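Local coordinates for probable transcriptional regulator PhnF (Escherichia coli, PDB 2FA1), which is probably a GntR/HutC-family transcriptional regulator, encoded in the operon for alkylphosphonate uptake and C-P lyase, seen here as its C-terminal effector-binding domain, at residues A[67-72]-A[76-81]; A[131-136]-A[141-146]. All coordinates share one frame; numbering follows the deposited sequence.

Contact 1: residues A[67-72]-A[76-81]; sequences HYFADL and PTLQRF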
# COMPACT_ATOMS: atom_id res chain seq x y z
N HIS A 67 -5.68 -1.88 17.46
CA HIS A 67 -4.64 -0.88 17.85
C HIS A 67 -4.09 -1.36 19.24
O HIS A 67 -4.87 -1.67 20.13
CB HIS A 67 -5.34 0.41 18.20
CG HIS A 67 -6.12 0.99 17.08
ND1 HIS A 67 -5.64 1.96 16.24
CD2 HIS A 67 -7.41 0.80 16.77
CE1 HIS A 67 -6.60 2.29 15.38
NE2 HIS A 67 -7.69 1.61 15.69
N TYR A 68 -2.75 -1.36 19.41
CA TYR A 68 -2.22 -1.99 20.63
C TYR A 68 -1.24 -0.89 21.15
O TYR A 68 -0.36 -0.38 20.37
CB TYR A 68 -1.36 -3.18 20.27
CG TYR A 68 -2.16 -4.31 19.66
CD1 TYR A 68 -2.89 -5.15 20.44
CD2 TYR A 68 -2.17 -4.48 18.26
CE1 TYR A 68 -3.62 -6.18 19.87
CE2 TYR A 68 -2.92 -5.56 17.67
CZ TYR A 68 -3.64 -6.37 18.50
OH TYR A 68 -4.40 -7.42 17.92
N PHE A 69 -1.49 -0.42 22.37
CA PHE A 69 -0.66 0.66 22.95
C PHE A 69 0.18 0.11 24.08
O PHE A 69 -0.32 -0.63 24.89
CB PHE A 69 -1.56 1.77 23.52
CG PHE A 69 -2.40 2.44 22.50
CD1 PHE A 69 -1.92 3.65 21.93
CD2 PHE A 69 -3.61 1.90 22.07
CE1 PHE A 69 -2.71 4.31 20.95
CE2 PHE A 69 -4.40 2.55 21.11
CZ PHE A 69 -3.96 3.70 20.52
N ALA A 70 1.44 0.50 24.16
CA ALA A 70 2.32 -0.01 25.27
C ALA A 70 2.17 0.74 26.58
O ALA A 70 2.52 0.17 27.62
CB ALA A 70 3.86 0.12 24.84
N ASP A 71 1.75 2.03 26.54
CA ASP A 71 1.75 2.83 27.75
C ASP A 71 0.45 2.68 28.48
O ASP A 71 -0.59 3.30 28.08
CB ASP A 71 2.02 4.27 27.38
CG ASP A 71 2.23 5.15 28.61
OD1 ASP A 71 1.77 4.75 29.72
OD2 ASP A 71 2.81 6.25 28.43
N LEU A 72 0.49 1.88 29.59
CA LEU A 72 -0.76 1.58 30.30
C LEU A 72 -1.37 2.80 30.97
O LEU A 72 -2.56 2.73 31.38
CB LEU A 72 -0.65 0.43 31.29
CG LEU A 72 0.01 -0.79 30.63
CD1 LEU A 72 -0.00 -1.93 31.62
CD2 LEU A 72 -0.89 -1.20 29.40
N PRO A 76 -6.87 5.48 31.38
CA PRO A 76 -7.99 6.39 31.72
C PRO A 76 -8.58 7.08 30.45
O PRO A 76 -9.81 7.22 30.33
CB PRO A 76 -7.30 7.42 32.67
CG PRO A 76 -6.30 6.51 33.39
CD PRO A 76 -5.68 5.80 32.23
N THR A 77 -7.69 7.36 29.48
CA THR A 77 -8.16 8.03 28.28
C THR A 77 -8.77 7.06 27.32
O THR A 77 -9.90 7.24 26.85
CB THR A 77 -6.99 8.76 27.63
OG1 THR A 77 -6.58 9.82 28.51
CG2 THR A 77 -7.40 9.37 26.19
N LEU A 78 -8.01 6.01 26.97
CA LEU A 78 -8.45 5.11 25.89
C LEU A 78 -9.72 4.31 26.21
O LEU A 78 -10.52 3.93 25.30
CB LEU A 78 -7.28 4.22 25.45
CG LEU A 78 -6.16 4.97 24.78
CD1 LEU A 78 -5.01 4.01 24.52
CD2 LEU A 78 -6.59 5.76 23.46
N GLN A 79 -9.88 3.92 27.49
CA GLN A 79 -11.11 3.19 27.82
C GLN A 79 -12.36 4.02 27.57
O GLN A 79 -13.40 3.44 27.36
CB GLN A 79 -11.08 2.73 29.27
CG GLN A 79 -11.37 3.85 30.27
CD GLN A 79 -11.08 3.39 31.73
OE1 GLN A 79 -9.92 3.29 32.19
NE2 GLN A 79 -12.17 3.22 32.48
N ARG A 80 -12.22 5.36 27.50
CA ARG A 80 -13.33 6.28 27.26
C ARG A 80 -13.59 6.56 25.81
O ARG A 80 -14.60 7.27 25.48
CB ARG A 80 -13.07 7.58 28.05
CG ARG A 80 -13.10 7.31 29.60
CD ARG A 80 -12.80 8.60 30.50
NE ARG A 80 -13.31 8.36 31.91
CZ ARG A 80 -12.68 7.64 32.86
NH1 ARG A 80 -11.49 7.07 32.68
NH2 ARG A 80 -13.29 7.47 34.06
N PHE A 81 -12.78 5.99 24.90
CA PHE A 81 -13.06 6.21 23.44
C PHE A 81 -14.35 5.50 23.05
O PHE A 81 -14.55 4.39 23.46
CB PHE A 81 -11.87 5.75 22.60
CG PHE A 81 -12.14 5.75 21.12
CD1 PHE A 81 -12.17 6.97 20.44
CD2 PHE A 81 -12.41 4.56 20.47
CE1 PHE A 81 -12.44 7.00 19.03
CE2 PHE A 81 -12.67 4.59 19.07
CZ PHE A 81 -12.67 5.81 18.40
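Leu78 reaches from the short helix 75-78 to the ring of Phe69, at the end of strand 60-69. Its CB points toward the strand. CG lies anti to the carbonyl carbon (chi1 -67°), and from there the chain runs on extended to CD1. This methyl does the touching. It sits over one face of the Phe69 ring, 3.6 Å from the ring centroid and 17° off the ring normal, a CH-pi contact. It is not quite centred: it is displaced toward the rim, and the shortest approach is 3.5 Å, from Leu78 CD1 to Phe69 CD2. Leu78 CD1 is also 3.7 Å from Phe69 CG. The two side chains therefore meet end against flat face. Phe69 turns that face to the helix with its own CB directed toward it. Both residues are buried, and Leu78 also packs on Ile49 of strand 47-57.

No hydrogen bond crosses between 67-72 and 76-81. At the chain reversal Leu72 O comes only to 4.5 Å from Pro76 CD, a loose approach at the surface. Within 76-81, Arg80 NH1 donates to Pro76 O at 2.9 Å, with the carbonyl oxygen in the guanidinium plane. A type I beta turn runs from Leu78 to Phe81, closed by Phe81 N to Leu78 O at 3.1 Å. After this turn Phe81 stacks edge-to-face on Phe89 of helix 86-94.

This is a strand-to-helix connection of the UTRA domain, in which a short helix after strand 60-69 lays a leucine over the strand's last residue, a phenylalanine.

Contact 2: residues A[131-136]-A[141-146]; sequences TLNHRD and PAEYSV
Thr131 and Ser145 form a hydrogen-bonded antiparallel pair, joined by backbone and side chains alike. Of the backbone bonds, Thr131 N donates to Ser145 O at 2.9 Å and Ser145 N to Thr131 O at 3.0 Å. Further along, Asn133 N donates to Glu143 O. Asn133 O takes two donors, Ala142 N at 2.7 Å and Glu143 N at 3.2 Å. The Ala142 donor lies in the carbonyl plane; the Glu143 donor stands 40° out of it. Two successive residues, Ala142 and Glu143, thus share a single partner across the pair, which makes a classic beta bulge.

Polar side chains line one face. Thr131 OG1 and Ser145 OG lie 2.9 Å apart in a hydrogen bond. Each hydroxyl stands between its backbone N and carbonyl carbon (chi1 70° and 73°), which brings the two together. Next to them Asn133 ND2 donates to Glu143 OE2 at 2.6 Å. The two side chains run alongside each other, and the bond is bent. Glu143 OE1 accepts from His87, while Asn133 OD1 accepts from Gln16, so both carboxylate oxygens of Glu143 and both amide ends of Asn133 have partners.

Apolar contacts lie on the other face. Leu132 CD2 meets Pro141 CG at 3.8 Å and also touches the Tyr144 ring. Met3 of the second subunit packs on Leu132 and Tyr144. Near the turn, Pro141 CB sits over one face of the His134 imidazole, 3.9 Å from its centroid, in a CH-pi contact.

The whole is a bulged beta hairpin of strands 125-135 and 143-150, within the antiparallel sheet of the UTRA effector-binding domain.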
# COMPACT_ATOMS: atom_id res chain seq x y z
N THR A 131 1.19 -0.70 11.02
CA THR A 131 1.96 0.53 11.21
C THR A 131 2.52 0.62 12.62
O THR A 131 1.91 0.18 13.51
CB THR A 131 1.14 1.80 10.89
OG1 THR A 131 0.12 2.03 11.86
CG2 THR A 131 0.38 1.72 9.52
N LEU A 132 3.71 1.21 12.78
CA LEU A 132 4.31 1.56 14.07
C LEU A 132 4.34 3.08 14.16
O LEU A 132 4.77 3.80 13.19
CB LEU A 132 5.77 1.08 14.14
CG LEU A 132 5.86 -0.37 14.53
CD1 LEU A 132 7.36 -0.72 14.59
CD2 LEU A 132 5.20 -0.65 15.88
N ASN A 133 3.85 3.58 15.31
CA ASN A 133 3.63 5.00 15.51
C ASN A 133 4.28 5.36 16.84
O ASN A 133 4.43 4.50 17.74
CB ASN A 133 2.13 5.35 15.59
CG ASN A 133 1.40 5.12 14.29
OD1 ASN A 133 1.73 5.66 13.23
ND2 ASN A 133 0.38 4.27 14.34
N HIS A 134 4.78 6.60 16.88
CA HIS A 134 5.68 7.07 17.97
C HIS A 134 5.18 8.42 18.43
O HIS A 134 4.55 9.15 17.66
CB HIS A 134 7.10 7.24 17.38
CG HIS A 134 7.81 5.92 17.17
ND1 HIS A 134 7.65 5.17 16.02
CD2 HIS A 134 8.62 5.20 17.98
CE1 HIS A 134 8.36 4.05 16.13
NE2 HIS A 134 8.96 4.05 17.30
N ARG A 135 5.36 8.68 19.73
CA ARG A 135 5.22 10.04 20.25
C ARG A 135 6.54 10.68 19.85
O ARG A 135 7.65 10.14 20.16
CB ARG A 135 5.10 10.10 21.77
CG ARG A 135 3.96 9.37 22.33
CD ARG A 135 3.96 9.45 23.89
NE ARG A 135 4.14 10.84 24.31
CZ ARG A 135 3.94 11.31 25.54
NH1 ARG A 135 3.58 10.47 26.52
NH2 ARG A 135 4.12 12.61 25.79
N ASP A 136 6.41 11.77 19.11
CA ASP A 136 7.51 12.71 18.86
C ASP A 136 8.82 12.29 19.54
O ASP A 136 9.04 12.54 20.74
CB ASP A 136 7.10 14.11 19.30
CG ASP A 136 6.38 14.88 18.22
OD1 ASP A 136 6.94 15.90 17.76
OD2 ASP A 136 5.26 14.47 17.83
N PRO A 141 8.15 2.35 20.20
CA PRO A 141 6.90 2.87 19.59
C PRO A 141 5.80 3.04 20.66
O PRO A 141 5.90 2.41 21.73
CB PRO A 141 6.47 1.80 18.57
CG PRO A 141 7.60 0.81 18.51
CD PRO A 141 8.56 1.02 19.68
N ALA A 142 4.80 3.86 20.33
CA ALA A 142 3.69 4.10 21.23
C ALA A 142 2.59 3.10 20.88
O ALA A 142 1.88 2.62 21.75
CB ALA A 142 3.16 5.55 21.13
N GLU A 143 2.46 2.81 19.58
CA GLU A 143 1.22 2.11 19.12
C GLU A 143 1.57 1.26 17.90
O GLU A 143 2.34 1.75 17.04
CB GLU A 143 0.13 3.07 18.71
CG GLU A 143 -1.23 2.37 18.18
CD GLU A 143 -1.94 3.15 17.13
OE1 GLU A 143 -3.15 3.02 17.01
OE2 GLU A 143 -1.34 3.85 16.29
N TYR A 144 1.02 0.04 17.87
CA TYR A 144 1.15 -0.85 16.70
C TYR A 144 -0.31 -1.04 16.25
O TYR A 144 -1.13 -1.42 17.11
CB TYR A 144 1.65 -2.17 17.21
CG TYR A 144 1.63 -3.31 16.22
CD1 TYR A 144 2.11 -3.09 14.91
CD2 TYR A 144 1.19 -4.56 16.58
CE1 TYR A 144 2.21 -4.21 13.94
CE2 TYR A 144 1.23 -5.65 15.62
CZ TYR A 144 1.74 -5.44 14.34
OH TYR A 144 1.83 -6.48 13.40
N SER A 145 -0.55 -0.87 14.93
CA SER A 145 -1.95 -1.08 14.50
C SER A 145 -1.95 -2.00 13.31
O SER A 145 -1.02 -1.95 12.48
CB SER A 145 -2.63 0.21 14.19
OG SER A 145 -2.20 0.77 13.00
N VAL A 146 -3.01 -2.79 13.18
CA VAL A 146 -3.10 -3.70 12.06
C VAL A 146 -4.51 -3.49 11.50
O VAL A 146 -5.48 -3.80 12.21
CB VAL A 146 -3.04 -5.14 12.57
CG1 VAL A 146 -3.15 -6.23 11.35
CG2 VAL A 146 -1.78 -5.39 13.49

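How the contacts relate
Both contacts hang on the same antiparallel sheet, where strands 60-69 and 143-150 are neighbours. Contact 1 fixes a helical connection to the end of strand 60-69. Contact 2 pairs two strands within the sheet. They meet directly: His67 ND1 lies 2.8 Å from Glu143 OE1, probably hydrogen-bonded, and Tyr68 N is as close to Tyr144 O. Phe69 also packs on Glu143. Contact 1 is small and only partly buried. Contact 2 is largely buried and much larger, 468 against 124 Å². Contact 1 rests on side-chain packing beside the sheet; contact 2 adds main-chain pairing inside it. Glu143 links the two sites.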